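Local structure of cyclic GMP-AMP synthase-like receptor (Tribolium castaneum, 7LT2) at residues E37-Q42 with S140-T145; D72-L77 with D193-F198; P220-V225 with L242-Q247. The protein senses double-stranded RNA in innate immunity and catalyses the formation of 2',3'-cGAMP from ATP and GTP. One frame throughout, in Å; residues are numbered along the deposited sequence.

Contact 1: E37-Q42 with S140-T145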
ATOM      1  N   GLU A  37      -7.239   3.420 -19.846  1.00 16.65           N
ATOM      2  CA  GLU A  37      -7.263   3.849 -21.244  1.00 16.80           C
ATOM      3  C   GLU A  37      -8.561   4.576 -21.565  1.00 21.10           C
ATOM      4  O   GLU A  37      -8.559   5.566 -22.309  1.00 20.08           O
ATOM      5  CB  GLU A  37      -7.073   2.654 -22.182  1.00 21.96           C
ATOM      6  CG  GLU A  37      -5.631   2.197 -22.318  1.00 25.67           C
ATOM      7  CD  GLU A  37      -4.737   3.274 -22.920  1.00 24.28           C
ATOM      8  OE1 GLU A  37      -5.113   3.855 -23.959  1.00 32.33           O
ATOM      9  OE2 GLU A  37      -3.661   3.541 -22.349  1.00 29.67           O
ATOM     10  N   GLN A  38      -9.680   4.103 -21.009  1.00 20.02           N
ATOM     11  CA  GLN A  38     -10.945   4.804 -21.210  1.00 20.20           C
ATOM     12  C   GLN A  38     -10.942   6.155 -20.508  1.00 18.29           C
ATOM     13  O   GLN A  38     -11.497   7.128 -21.031  1.00 19.80           O
ATOM     14  CB  GLN A  38     -12.111   3.939 -20.728  1.00 22.17           C
ATOM     15  CG  GLN A  38     -13.494   4.496 -21.072  1.00 22.30           C
ATOM     16  CD  GLN A  38     -13.843   4.356 -22.544  1.00 29.36           C
ATOM     17  OE1 GLN A  38     -13.036   3.889 -23.352  1.00 28.27           O
ATOM     18  NE2 GLN A  38     -15.056   4.765 -22.901  1.00 29.60           N
ATOM     19  N   MET A  39     -10.309   6.238 -19.331  1.00 17.82           N
ATOM     20  CA  MET A  39     -10.170   7.524 -18.650  1.00 17.47           C
ATOM     21  C   MET A  39      -9.467   8.549 -19.536  1.00 18.65           C
ATOM     22  O   MET A  39      -9.861   9.723 -19.571  1.00 18.23           O
ATOM     23  CB  MET A  39      -9.402   7.352 -17.341  1.00 17.42           C
ATOM     24  CG  MET A  39     -10.158   6.629 -16.237  1.00 16.19           C
ATOM     25  SD  MET A  39      -9.107   6.292 -14.800  1.00 18.36           S
ATOM     26  CE  MET A  39      -8.732   7.952 -14.231  1.00 21.11           C
ATOM     27  N   LYS A  40      -8.426   8.125 -20.257  1.00 17.46           N
ATOM     28  CA  LYS A  40      -7.712   9.038 -21.145  1.00 15.36           C
ATOM     29  C   LYS A  40      -8.627   9.603 -22.226  1.00 18.72           C
ATOM     30  O   LYS A  40      -8.473  10.763 -22.630  1.00 22.88           O
ATOM     31  CB  LYS A  40      -6.519   8.323 -21.785  1.00 18.21           C
ATOM     32  CG  LYS A  40      -5.431   7.892 -20.818  1.00 18.20           C
ATOM     33  CD  LYS A  40      -4.365   7.101 -21.577  1.00 20.18           C
ATOM     34  CE  LYS A  40      -3.207   6.696 -20.682  1.00 23.41           C
ATOM     35  NZ  LYS A  40      -2.215   5.868 -21.443  1.00 25.73           N
ATOM     36  N   THR A  41      -9.583   8.802 -22.714  1.00 19.78           N
ATOM     37  CA  THR A  41     -10.493   9.295 -23.746  1.00 20.72           C
ATOM     38  C   THR A  41     -11.445  10.360 -23.218  1.00 20.66           C
ATOM     39  O   THR A  41     -12.006  11.121 -24.017  1.00 24.24           O
ATOM     40  CB  THR A  41     -11.317   8.155 -24.352  1.00 22.43           C
ATOM     41  OG1 THR A  41     -12.330   7.742 -23.422  1.00 21.69           O
ATOM     42  CG2 THR A  41     -10.434   6.973 -24.701  1.00 23.01           C
ATOM     43  N   GLN A  42     -11.630  10.434 -21.900  1.00 18.80           N
ATOM     44  CA  GLN A  42     -12.605  11.325 -21.288  1.00 20.15           C
ATOM     45  C   GLN A  42     -12.021  12.651 -20.820  1.00 23.49           C
ATOM     46  O   GLN A  42     -12.788  13.539 -20.436  1.00 21.89           O
ATOM     47  CB  GLN A  42     -13.276  10.623 -20.099  1.00 18.62           C
ATOM     48  CG  GLN A  42     -14.095   9.423 -20.514  1.00 21.96           C
ATOM     49  CD  GLN A  42     -15.117   9.782 -21.569  1.00 25.81           C
ATOM     50  OE1 GLN A  42     -16.047  10.545 -21.309  1.00 25.18           O
ATOM     51  NE2 GLN A  42     -14.938   9.253 -22.775  1.00 21.57           N
ATOM     52  N   SER A 140     -14.650  12.880 -10.155  1.00 18.36           N
ATOM     53  CA  SER A 140     -15.454  13.284 -11.304  1.00 21.38           C
ATOM     54  C   SER A 140     -15.035  12.537 -12.566  1.00 20.82           C
ATOM     55  O   SER A 140     -15.886  12.058 -13.326  1.00 20.39           O
ATOM     56  CB  SER A 140     -15.339  14.798 -11.502  1.00 23.07           C
ATOM     57  OG  SER A 140     -15.963  15.210 -12.701  1.00 27.22           O
ATOM     58  N   LEU A 141     -13.724  12.405 -12.792  1.00 18.04           N
ATOM     59  CA  LEU A 141     -13.239  11.705 -13.978  1.00 19.61           C
ATOM     60  C   LEU A 141     -13.618  10.228 -13.952  1.00 18.44           C
ATOM     61  O   LEU A 141     -13.991   9.658 -14.985  1.00 18.82           O
ATOM     62  CB  LEU A 141     -11.723  11.870 -14.091  1.00 19.74           C
ATOM     63  CG  LEU A 141     -11.011  11.115 -15.210  1.00 20.06           C
ATOM     64  CD1 LEU A 141     -11.633  11.423 -16.571  1.00 21.65           C
ATOM     65  CD2 LEU A 141      -9.535  11.463 -15.190  1.00 23.34           C
ATOM     66  N   VAL A 142     -13.535   9.591 -12.784  1.00 19.30           N
ATOM     67  CA  VAL A 142     -13.927   8.190 -12.676  1.00 20.36           C
ATOM     68  C   VAL A 142     -15.415   8.017 -12.970  1.00 18.87           C
ATOM     69  O   VAL A 142     -15.810   7.104 -13.707  1.00 20.80           O
ATOM     70  CB  VAL A 142     -13.537   7.637 -11.294  1.00 20.28           C
ATOM     71  CG1 VAL A 142     -14.141   6.255 -11.082  1.00 22.69           C
ATOM     72  CG2 VAL A 142     -12.012   7.577 -11.181  1.00 18.62           C
ATOM     73  N   GLN A 143     -16.261   8.899 -12.420  1.00 20.13           N
ATOM     74  CA  GLN A 143     -17.694   8.844 -12.710  1.00 22.09           C
ATOM     75  C   GLN A 143     -17.957   9.027 -14.200  1.00 21.41           C
ATOM     76  O   GLN A 143     -18.741   8.284 -14.803  1.00 20.99           O
ATOM     77  CB  GLN A 143     -18.440   9.916 -11.905  1.00 25.48           C
ATOM     78  CG  GLN A 143     -18.452   9.702 -10.396  1.00 25.95           C
ATOM     79  CD  GLN A 143     -19.488   8.682  -9.956  1.00 30.90           C
ATOM     80  OE1 GLN A 143     -20.126   8.033 -10.780  1.00 38.06           O
ATOM     81  NE2 GLN A 143     -19.656   8.539  -8.646  1.00 40.68           N
ATOM     82  N   LYS A 144     -17.316  10.030 -14.803  1.00 19.43           N
ATOM     83  CA  LYS A 144     -17.471  10.269 -16.234  1.00 22.00           C
ATOM     84  C   LYS A 144     -17.114   9.027 -17.036  1.00 20.30           C
ATOM     85  O   LYS A 144     -17.821   8.665 -17.987  1.00 20.61           O
ATOM     86  CB  LYS A 144     -16.597  11.455 -16.648  1.00 21.18           C
ATOM     87  CG  LYS A 144     -16.817  11.963 -18.058  1.00 21.99           C
ATOM     88  CD  LYS A 144     -15.882  13.128 -18.346  1.00 25.17           C
ATOM     89  CE  LYS A 144     -16.105  13.689 -19.744  1.00 25.36           C
ATOM     90  NZ  LYS A 144     -15.292  14.925 -19.936  1.00 22.35           N
ATOM     91  N   THR A 145     -16.031   8.350 -16.648  1.00 17.38           N
ATOM     92  CA  THR A 145     -15.570   7.157 -17.352  1.00 20.05           C
ATOM     93  C   THR A 145     -16.534   5.991 -17.161  1.00 20.01           C
ATOM     94  O   THR A 145     -16.882   5.299 -18.126  1.00 19.79           O
ATOM     95  CB  THR A 145     -14.169   6.791 -16.861  1.00 19.80           C
ATOM     96  OG1 THR A 145     -13.273   7.883 -17.113  1.00 19.25           O
ATOM     97  CG2 THR A 145     -13.654   5.547 -17.575  1.00 21.19           C
TER
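Lys144 and Gln42 make the one hydrogen bond that joins these two helical segments: the ammonium NZ of Lys144 gives a proton to the backbone O of Gln42 at 2.9 Å, arriving in the plane of that carbonyl with a C=O...N angle of 159°. The lysine chain is fully extended, which carries NZ past the Gln42 side chain, and on the way its CE lies 3.5 Å from Gln42 OE1. The other end of that amide is turned back on its own helix, where Gln42 NE2 donates almost straight to Thr41 OG1 at 3.1 Å, and this holds the orientation of the amide. Helix 18-42 and helix 131-147 of the nucleotidyltransferase domain are packed here nearly perpendicular, the local axes approaching to 9.2 Å at an angle of 102°. Thr145 fits against the first helix beside Met39. Its OG1, anti to the carbonyl carbon (chi1 -60°), bonds back to Leu141 O at 2.9 Å and thereby spends its proton within its own helix, while Met39 CG rests on Thr145 OG1 at 3.5 Å. The methyl CG2 of Thr145 instead slides past Gln38, touching its CG at 3.7 Å; the amide beyond reaches Thr148 with NE2. Apolar packing completes the contact. Met39, bent at its last torsion, lays CE across Leu141 at about a right angle, 3.7 Å from CD2, and the other branch of that leucine, CD1, meets Gln42 CB. Phe46 of helix 44-49 touches both Met39 and Leu141.

Contact 2: D72-L77 with D193-F198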
ATOM      1  N   ASP A  72      -4.346  -0.571  -3.684  1.00 16.98           N
ATOM      2  CA  ASP A  72      -4.427   0.798  -4.183  1.00 18.45           C
ATOM      3  C   ASP A  72      -3.823   0.892  -5.576  1.00 18.98           C
ATOM      4  O   ASP A  72      -2.673   0.492  -5.788  1.00 18.75           O
ATOM      5  CB  ASP A  72      -3.686   1.766  -3.260  1.00 22.24           C
ATOM      6  CG  ASP A  72      -4.466   2.113  -2.015  1.00 23.01           C
ATOM      7  OD1 ASP A  72      -5.611   1.629  -1.852  1.00 23.35           O
ATOM      8  OD2 ASP A  72      -3.918   2.878  -1.195  1.00 27.58           O
ATOM      9  N   LEU A  73      -4.579   1.453  -6.515  1.00 18.28           N
ATOM     10  CA  LEU A  73      -4.004   1.874  -7.789  1.00 17.06           C
ATOM     11  C   LEU A  73      -3.548   3.316  -7.622  1.00 17.06           C
ATOM     12  O   LEU A  73      -4.357   4.245  -7.681  1.00 17.33           O
ATOM     13  CB  LEU A  73      -5.004   1.739  -8.931  1.00 17.39           C
ATOM     14  CG  LEU A  73      -4.364   1.977 -10.307  1.00 16.18           C
ATOM     15  CD1 LEU A  73      -3.391   0.853 -10.631  1.00 16.13           C
ATOM     16  CD2 LEU A  73      -5.437   2.099 -11.373  1.00 20.16           C
ATOM     17  N   ASP A  74      -2.251   3.504  -7.389  1.00 17.92           N
ATOM     18  CA  ASP A  74      -1.676   4.842  -7.297  1.00 19.19           C
ATOM     19  C   ASP A  74      -1.444   5.346  -8.714  1.00 17.05           C
ATOM     20  O   ASP A  74      -0.519   4.907  -9.405  1.00 16.04           O
ATOM     21  CB  ASP A  74      -0.389   4.821  -6.481  1.00 19.74           C
ATOM     22  CG  ASP A  74      -0.640   4.554  -5.012  1.00 21.16           C
ATOM     23  OD1 ASP A  74      -1.706   4.966  -4.497  1.00 19.96           O
ATOM     24  OD2 ASP A  74       0.218   3.917  -4.374  1.00 23.47           O
ATOM     25  N   ILE A  75      -2.305   6.260  -9.155  1.00 15.05           N
ATOM     26  CA  ILE A  75      -2.261   6.814 -10.503  1.00 17.15           C
ATOM     27  C   ILE A  75      -1.313   8.007 -10.466  1.00 16.57           C
ATOM     28  O   ILE A  75      -1.621   9.031  -9.851  1.00 18.01           O
ATOM     29  CB  ILE A  75      -3.663   7.218 -10.976  1.00 18.50           C
ATOM     30  CG1 ILE A  75      -4.598   6.006 -10.956  1.00 16.07           C
ATOM     31  CG2 ILE A  75      -3.615   7.843 -12.376  1.00 17.56           C
ATOM     32  CD1 ILE A  75      -6.072   6.352 -11.101  1.00 19.64           C
ATOM     33  N   LEU A  76      -0.149   7.875 -11.107  1.00 17.36           N
ATOM     34  CA  LEU A  76       0.922   8.860 -10.959  1.00 14.35           C
ATOM     35  C   LEU A  76       0.820   9.912 -12.062  1.00 16.84           C
ATOM     36  O   LEU A  76       1.032   9.614 -13.245  1.00 16.92           O
ATOM     37  CB  LEU A  76       2.289   8.179 -10.971  1.00 16.44           C
ATOM     38  CG  LEU A  76       2.481   7.041  -9.955  1.00 19.57           C
ATOM     39  CD1 LEU A  76       3.948   6.672  -9.843  1.00 17.35           C
ATOM     40  CD2 LEU A  76       1.927   7.400  -8.585  1.00 17.94           C
ATOM     41  N   LEU A  77       0.492  11.138 -11.666  1.00 17.31           N
ATOM     42  CA  LEU A  77       0.427  12.293 -12.548  1.00 14.47           C
ATOM     43  C   LEU A  77       1.714  13.094 -12.403  1.00 18.49           C
ATOM     44  O   LEU A  77       2.303  13.152 -11.323  1.00 17.77           O
ATOM     45  CB  LEU A  77      -0.782  13.164 -12.191  1.00 18.04           C
ATOM     46  CG  LEU A  77      -2.073  12.391 -11.911  1.00 19.43           C
ATOM     47  CD1 LEU A  77      -3.120  13.284 -11.268  1.00 21.42           C
ATOM     48  CD2 LEU A  77      -2.600  11.781 -13.203  1.00 17.95           C
ATOM     49  N   ASP A 193      -8.757   0.776  -5.011  1.00 16.29           N
ATOM     50  CA  ASP A 193      -8.970   2.204  -4.793  1.00 17.86           C
ATOM     51  C   ASP A 193      -8.158   3.009  -5.803  1.00 17.11           C
ATOM     52  O   ASP A 193      -6.971   2.742  -6.015  1.00 17.03           O
ATOM     53  CB  ASP A 193      -8.591   2.601  -3.364  1.00 17.09           C
ATOM     54  CG  ASP A 193      -9.645   2.196  -2.346  1.00 22.49           C
ATOM     55  OD1 ASP A 193     -10.593   1.469  -2.713  1.00 22.46           O
ATOM     56  OD2 ASP A 193      -9.520   2.612  -1.175  1.00 30.30           O
ATOM     57  N   LEU A 194      -8.795   4.004  -6.417  1.00 17.00           N
ATOM     58  CA  LEU A 194      -8.174   4.781  -7.491  1.00 19.19           C
ATOM     59  C   LEU A 194      -7.666   6.086  -6.888  1.00 16.06           C
ATOM     60  O   LEU A 194      -8.436   7.021  -6.672  1.00 18.45           O
ATOM     61  CB  LEU A 194      -9.169   5.019  -8.619  1.00 16.49           C
ATOM     62  CG  LEU A 194      -9.922   3.782  -9.117  1.00 23.56           C
ATOM     63  CD1 LEU A 194     -10.945   4.174 -10.176  1.00 26.86           C
ATOM     64  CD2 LEU A 194      -8.959   2.736  -9.656  1.00 20.15           C
ATOM     65  N   VAL A 195      -6.365   6.141  -6.614  1.00 17.39           N
ATOM     66  CA  VAL A 195      -5.755   7.204  -5.816  1.00 19.74           C
ATOM     67  C   VAL A 195      -4.942   8.114  -6.733  1.00 16.32           C
ATOM     68  O   VAL A 195      -3.946   7.681  -7.327  1.00 16.28           O
ATOM     69  CB  VAL A 195      -4.868   6.624  -4.705  1.00 17.75           C
ATOM     70  CG1 VAL A 195      -4.320   7.732  -3.823  1.00 17.30           C
ATOM     71  CG2 VAL A 195      -5.642   5.585  -3.886  1.00 18.61           C
ATOM     72  N   ALA A 196      -5.338   9.386  -6.812  1.00 16.94           N
ATOM     73  CA  ALA A 196      -4.631  10.365  -7.631  1.00 16.81           C
ATOM     74  C   ALA A 196      -3.387  10.857  -6.898  1.00 18.45           C
ATOM     75  O   ALA A 196      -3.496  11.461  -5.825  1.00 20.96           O
ATOM     76  CB  ALA A 196      -5.554  11.537  -7.959  1.00 18.59           C
ATOM     77  N   CYS A 197      -2.214  10.622  -7.486  1.00 16.18           N
ATOM     78  CA  CYS A 197      -0.936  10.986  -6.888  1.00 16.67           C
ATOM     79  C   CYS A 197      -0.129  11.838  -7.863  1.00 17.92           C
ATOM     80  O   CYS A 197      -0.415  11.887  -9.060  1.00 17.82           O
ATOM     81  CB  CYS A 197      -0.117   9.749  -6.519  1.00 15.54           C
ATOM     82  SG  CYS A 197      -0.998   8.531  -5.501  1.00 18.67           S
ATOM     83  N   PHE A 198       0.901  12.503  -7.341  1.00 17.39           N
ATOM     84  CA  PHE A 198       1.830  13.270  -8.165  1.00 15.96           C
ATOM     85  C   PHE A 198       3.244  12.745  -7.961  1.00 17.77           C
ATOM     86  O   PHE A 198       3.698  12.607  -6.820  1.00 19.08           O
ATOM     87  CB  PHE A 198       1.748  14.766  -7.851  1.00 17.89           C
ATOM     88  CG  PHE A 198       0.541  15.428  -8.451  1.00 15.67           C
ATOM     89  CD1 PHE A 198       0.582  15.934  -9.740  1.00 17.69           C
ATOM     90  CD2 PHE A 198      -0.639  15.517  -7.737  1.00 17.76           C
ATOM     91  CE1 PHE A 198      -0.536  16.538 -10.296  1.00 18.88           C
ATOM     92  CE2 PHE A 198      -1.755  16.113  -8.290  1.00 21.48           C
ATOM     93  CZ  PHE A 198      -1.705  16.623  -9.568  1.00 19.27           C
TER
HETATM   94  O   HOH W   1      -7.199   2.666   0.056  1.00 32.10           O
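Asp72 and Asp193 lie side by side on two parallel strands, their carboxylate planes 16° apart. Asp72 OD1 lies 4.1 Å from Asp193 OD2, and one water bridges the two acids, donating to Asp72 OD1 and to Asp193 OD2. The other oxygen of Asp193, OD1, is hydrogen-bonded to Thr178. By similarity these two residues, with nearby Glu70, bind the catalytic magnesium. Leu73 supplies backbone bonds on both its N and its O: N donates to Asp193 O at 2.8 Å and O accepts from Val195 N at 3.0 Å. Its side chain goes to the opposite face from the acids, where CD2 meets Leu194 CD2. Asp74 returns to the acid face alongside Val195, pointing the same way; OD1 is 3.6 Å from Val195 CB and also lies near Cys197 SG. This is the central sheet of the nucleotidyltransferase fold, in which strand 70-77 lies between strand 188-200 and strand 50-56, hydrogen-bonded to both, with helix 131-147 covering the face of Leu194 and Ala196. Ile75 continues the pairing, N to Val195 O and O from Cys197 N. Its CG1 is anti to the carbonyl carbon (chi1 -59°), and CD1 beyond it comes to 4.2 Å from Leu194 CB. Leu76, on the acid face, brings CD2 to 3.7 Å from Cys197 CB. Leu77 ends the segment with N bonded to Cys197 O, while CD1 lies over one face of the Phe198 ring near its rim and CB makes an off-centre CH-pi contact. Its own O receives a CA-H...O contact from Phe198 CA at 3.2 Å.

Contact 3: P220-V225 with L242-Q247; sequences PEFFIV and LSFQEQ
Phe222 and Phe223 both hold CG between the backbone N and the carbonyl carbon (chi1 67° and 54°), and the alternation of the strand places their rings on opposite faces, that of Phe222 beside Leu242 and Phe244, that of Phe223 against Ser243. The Phe223 ring receives Ser243 CB over one face, a CH-pi contact 3.7 Å from CB to the ring centroid. Ser243 OG, anti to its own backbone N (chi1 176°), lies past the rim, 3.1 Å from Phe223 CZ, and accepts a hydrogen bond from Gln245 NE2 at 2.6 Å, in the plane of that amide. On the other face, Phe222 CE2 touches Leu242 CD2 at 3.7 Å, and its ring lies obliquely beside Phe244, with Trp205 meeting both rings. Strands 222-225 and 240-243 are antiparallel neighbours here: Phe223 and Ser243 form a hydrogen-bonded pair, with Ser243 N to Phe223 O at 2.8 Å and a weak return bond, and the second strand runs directly into helix 245-251 with Phe244 at its N-cap. By similarity, residues 242-247 belong to the GTP-binding site, and Gln245 to Gln247 also to the ATP site. Before the strand, Glu221 O is gripped by Gln247 NE2 at 2.9 Å, the donor standing above the carbonyl plane, and by a water that also bonds weakly to Glu246 OE1. The carboxylates of Glu221 and Glu246 share Arg52 as a salt-bridge partner.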
ATOM      1  N   PRO A 220      14.634   6.207  -8.926  1.00 20.28           N
ATOM      2  CA  PRO A 220      14.823   7.641  -8.658  1.00 22.59           C
ATOM      3  C   PRO A 220      13.559   8.371  -8.249  1.00 23.34           C
ATOM      4  O   PRO A 220      13.663   9.426  -7.612  1.00 27.12           O
ATOM      5  CB  PRO A 220      15.349   8.181  -9.994  1.00 22.62           C
ATOM      6  CG  PRO A 220      14.741   7.272 -11.009  1.00 24.58           C
ATOM      7  CD  PRO A 220      14.750   5.902 -10.365  1.00 22.33           C
ATOM      8  N   GLU A 221      12.382   7.862  -8.597  1.00 20.87           N
ATOM      9  CA  GLU A 221      11.149   8.623  -8.455  1.00 19.60           C
ATOM     10  C   GLU A 221      10.415   8.272  -7.167  1.00 18.72           C
ATOM     11  O   GLU A 221      10.484   7.147  -6.666  1.00 23.03           O
ATOM     12  CB  GLU A 221      10.224   8.392  -9.653  1.00 21.90           C
ATOM     13  CG  GLU A 221      10.819   8.873 -10.965  1.00 22.34           C
ATOM     14  CD  GLU A 221       9.967   8.536 -12.169  1.00 29.00           C
ATOM     15  OE1 GLU A 221       8.862   7.984 -11.995  1.00 24.33           O
ATOM     16  OE2 GLU A 221      10.408   8.829 -13.301  1.00 41.88           O
ATOM     17  N   PHE A 222       9.705   9.259  -6.639  1.00 18.97           N
ATOM     18  CA  PHE A 222       8.814   9.071  -5.503  1.00 17.25           C
ATOM     19  C   PHE A 222       7.552   9.864  -5.797  1.00 16.06           C
ATOM     20  O   PHE A 222       7.505  10.655  -6.742  1.00 19.27           O
ATOM     21  CB  PHE A 222       9.460   9.539  -4.198  1.00 20.47           C
ATOM     22  CG  PHE A 222       9.676  11.017  -4.142  1.00 19.23           C
ATOM     23  CD1 PHE A 222      10.729  11.603  -4.827  1.00 21.96           C
ATOM     24  CD2 PHE A 222       8.818  11.827  -3.419  1.00 16.53           C
ATOM     25  CE1 PHE A 222      10.925  12.969  -4.791  1.00 23.51           C
ATOM     26  CE2 PHE A 222       9.008  13.201  -3.378  1.00 22.67           C
ATOM     27  CZ  PHE A 222      10.064  13.772  -4.064  1.00 24.37           C
ATOM     28  N   PHE A 223       6.511   9.665  -4.994  1.00 16.41           N
ATOM     29  CA  PHE A 223       5.291  10.412  -5.259  1.00 17.45           C
ATOM     30  C   PHE A 223       4.633  10.855  -3.963  1.00 20.69           C
ATOM     31  O   PHE A 223       4.965  10.388  -2.869  1.00 18.50           O
ATOM     32  CB  PHE A 223       4.304   9.625  -6.153  1.00 19.84           C
ATOM     33  CG  PHE A 223       3.949   8.238  -5.668  1.00 19.17           C
ATOM     34  CD1 PHE A 223       4.736   7.146  -6.003  1.00 20.29           C
ATOM     35  CD2 PHE A 223       2.779   8.023  -4.956  1.00 20.47           C
ATOM     36  CE1 PHE A 223       4.387   5.862  -5.591  1.00 19.95           C
ATOM     37  CE2 PHE A 223       2.416   6.749  -4.546  1.00 20.64           C
ATOM     38  CZ  PHE A 223       3.226   5.666  -4.861  1.00 21.66           C
ATOM     39  N   ILE A 224       3.733  11.823  -4.101  1.00 17.02           N
ATOM     40  CA  ILE A 224       2.964  12.341  -2.979  1.00 17.28           C
ATOM     41  C   ILE A 224       1.528  11.868  -3.123  1.00 17.28           C
ATOM     42  O   ILE A 224       1.009  11.698  -4.234  1.00 18.55           O
ATOM     43  CB  ILE A 224       3.036  13.881  -2.861  1.00 17.95           C
ATOM     44  CG1 ILE A 224       2.420  14.567  -4.090  1.00 18.26           C
ATOM     45  CG2 ILE A 224       4.476  14.319  -2.608  1.00 21.39           C
ATOM     46  CD1 ILE A 224       2.411  16.118  -4.012  1.00 18.76           C
ATOM     47  N   VAL A 225       0.892  11.647  -1.979  1.00 20.06           N
ATOM     48  CA  VAL A 225      -0.412  10.994  -1.884  1.00 20.60           C
ATOM     49  C   VAL A 225      -1.359  11.947  -1.163  1.00 20.12           C
ATOM     50  O   VAL A 225      -0.963  12.570  -0.166  1.00 19.21           O
ATOM     51  CB  VAL A 225      -0.290   9.644  -1.156  1.00 19.60           C
ATOM     52  CG1 VAL A 225      -1.640   8.980  -0.988  1.00 24.33           C
ATOM     53  CG2 VAL A 225       0.651   8.718  -1.917  1.00 20.30           C
ATOM     54  N   LEU A 242       3.917  11.542   1.748  1.00 25.22           N
ATOM     55  CA  LEU A 242       4.937  10.996   0.866  1.00 24.92           C
ATOM     56  C   LEU A 242       4.772   9.489   0.764  1.00 29.91           C
ATOM     57  O   LEU A 242       4.475   8.817   1.756  1.00 28.07           O
ATOM     58  CB  LEU A 242       6.339  11.325   1.374  1.00 28.63           C
ATOM     59  CG  LEU A 242       6.762  12.782   1.230  1.00 28.28           C
ATOM     60  CD1 LEU A 242       7.872  13.087   2.198  1.00 36.35           C
ATOM     61  CD2 LEU A 242       7.208  13.074  -0.197  1.00 28.88           C
ATOM     62  N   SER A 243       4.956   8.963  -0.439  1.00 24.55           N
ATOM     63  CA  SER A 243       5.004   7.524  -0.651  1.00 23.09           C
ATOM     64  C   SER A 243       6.394   7.149  -1.146  1.00 22.57           C
ATOM     65  O   SER A 243       6.803   7.542  -2.245  1.00 19.83           O
ATOM     66  CB  SER A 243       3.937   7.056  -1.632  1.00 25.68           C
ATOM     67  OG  SER A 243       4.084   5.662  -1.861  1.00 31.37           O
ATOM     68  N   PHE A 244       7.116   6.401  -0.318  1.00 20.29           N
ATOM     69  CA  PHE A 244       8.366   5.764  -0.699  1.00 21.27           C
ATOM     70  C   PHE A 244       8.177   4.256  -0.841  1.00 23.23           C
ATOM     71  O   PHE A 244       9.114   3.477  -0.639  1.00 19.84           O
ATOM     72  CB  PHE A 244       9.456   6.103   0.316  1.00 22.31           C
ATOM     73  CG  PHE A 244       9.689   7.587   0.479  1.00 21.13           C
ATOM     74  CD1 PHE A 244      10.209   8.334  -0.566  1.00 23.73           C
ATOM     75  CD2 PHE A 244       9.382   8.233   1.666  1.00 25.90           C
ATOM     76  CE1 PHE A 244      10.422   9.702  -0.433  1.00 26.86           C
ATOM     77  CE2 PHE A 244       9.595   9.597   1.814  1.00 22.93           C
ATOM     78  CZ  PHE A 244      10.117  10.333   0.759  1.00 23.91           C
ATOM     79  N   GLN A 245       6.954   3.845  -1.198  1.00 19.54           N
ATOM     80  CA  GLN A 245       6.620   2.425  -1.282  1.00 21.95           C
ATOM     81  C   GLN A 245       7.405   1.708  -2.370  1.00 18.40           C
ATOM     82  O   GLN A 245       7.642   0.500  -2.261  1.00 19.82           O
ATOM     83  CB  GLN A 245       5.128   2.240  -1.547  1.00 23.25           C
ATOM     84  CG  GLN A 245       4.205   2.747  -0.462  1.00 30.60           C
ATOM     85  CD  GLN A 245       2.757   2.692  -0.904  1.00 39.94           C
ATOM     86  OE1 GLN A 245       2.077   1.682  -0.712  1.00 37.19           O
ATOM     87  NE2 GLN A 245       2.281   3.774  -1.522  1.00 37.04           N
ATOM     88  N   GLU A 246       7.782   2.408  -3.442  1.00 19.84           N
ATOM     89  CA  GLU A 246       8.573   1.744  -4.470  1.00 18.97           C
ATOM     90  C   GLU A 246       9.946   1.364  -3.932  1.00 18.68           C
ATOM     91  O   GLU A 246      10.447   0.267  -4.211  1.00 17.91           O
ATOM     92  CB  GLU A 246       8.696   2.631  -5.711  1.00 22.74           C
ATOM     93  CG  GLU A 246       9.118   1.851  -6.956  1.00 32.44           C
ATOM     94  CD  GLU A 246       8.462   2.365  -8.225  1.00 40.59           C
ATOM     95  OE1 GLU A 246       8.047   3.541  -8.249  1.00 35.66           O
ATOM     96  OE2 GLU A 246       8.358   1.587  -9.197  1.00 50.92           O
ATOM     97  N   GLN A 247      10.549   2.241  -3.126  1.00 18.72           N
ATOM     98  CA  GLN A 247      11.836   1.934  -2.507  1.00 17.76           C
ATOM     99  C   GLN A 247      11.693   0.895  -1.399  1.00 19.48           C
ATOM    100  O   GLN A 247      12.552   0.018  -1.255  1.00 17.24           O
ATOM    101  CB  GLN A 247      12.468   3.213  -1.961  1.00 17.50           C
ATOM    102  CG  GLN A 247      12.956   4.171  -3.047  1.00 17.90           C
ATOM    103  CD  GLN A 247      11.846   5.025  -3.635  1.00 20.92           C
ATOM    104  OE1 GLN A 247      10.757   5.139  -3.063  1.00 19.03           O
ATOM    105  NE2 GLN A 247      12.120   5.635  -4.782  1.00 20.26           N
TER
HETATM  106  O   HOH W   2      10.898   4.827  -8.554  1.00 30.36           O
HETATM  107  O   HOH W   3       7.814   5.700  -6.977  1.00 33.95           O

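Contacts 2 and 3 belong to one sheet, their centres 11 Å apart: strand 188-200 pairs with strand 222-225, and Phe198 O lies 2.8 Å from Ile224 N, a probable hydrogen bond. Asp74 OD2 also comes to 3.5 Å from Phe223 CZ, and the Gln245 side chain lies about 6 Å from that of Asp72, consistent with the acids of contact 2 and residues 242-247, assigned to nucleotide binding by similarity, bordering one active site. Contact 1 lies on the side of the sheet that carries Leu194, 14 Å from contact 2 between centres, and meets it through Val142 CG2 and Leu194 CD1 at 3.7 Å. It does not touch contact 3; their nearest atoms are about 14 Å apart.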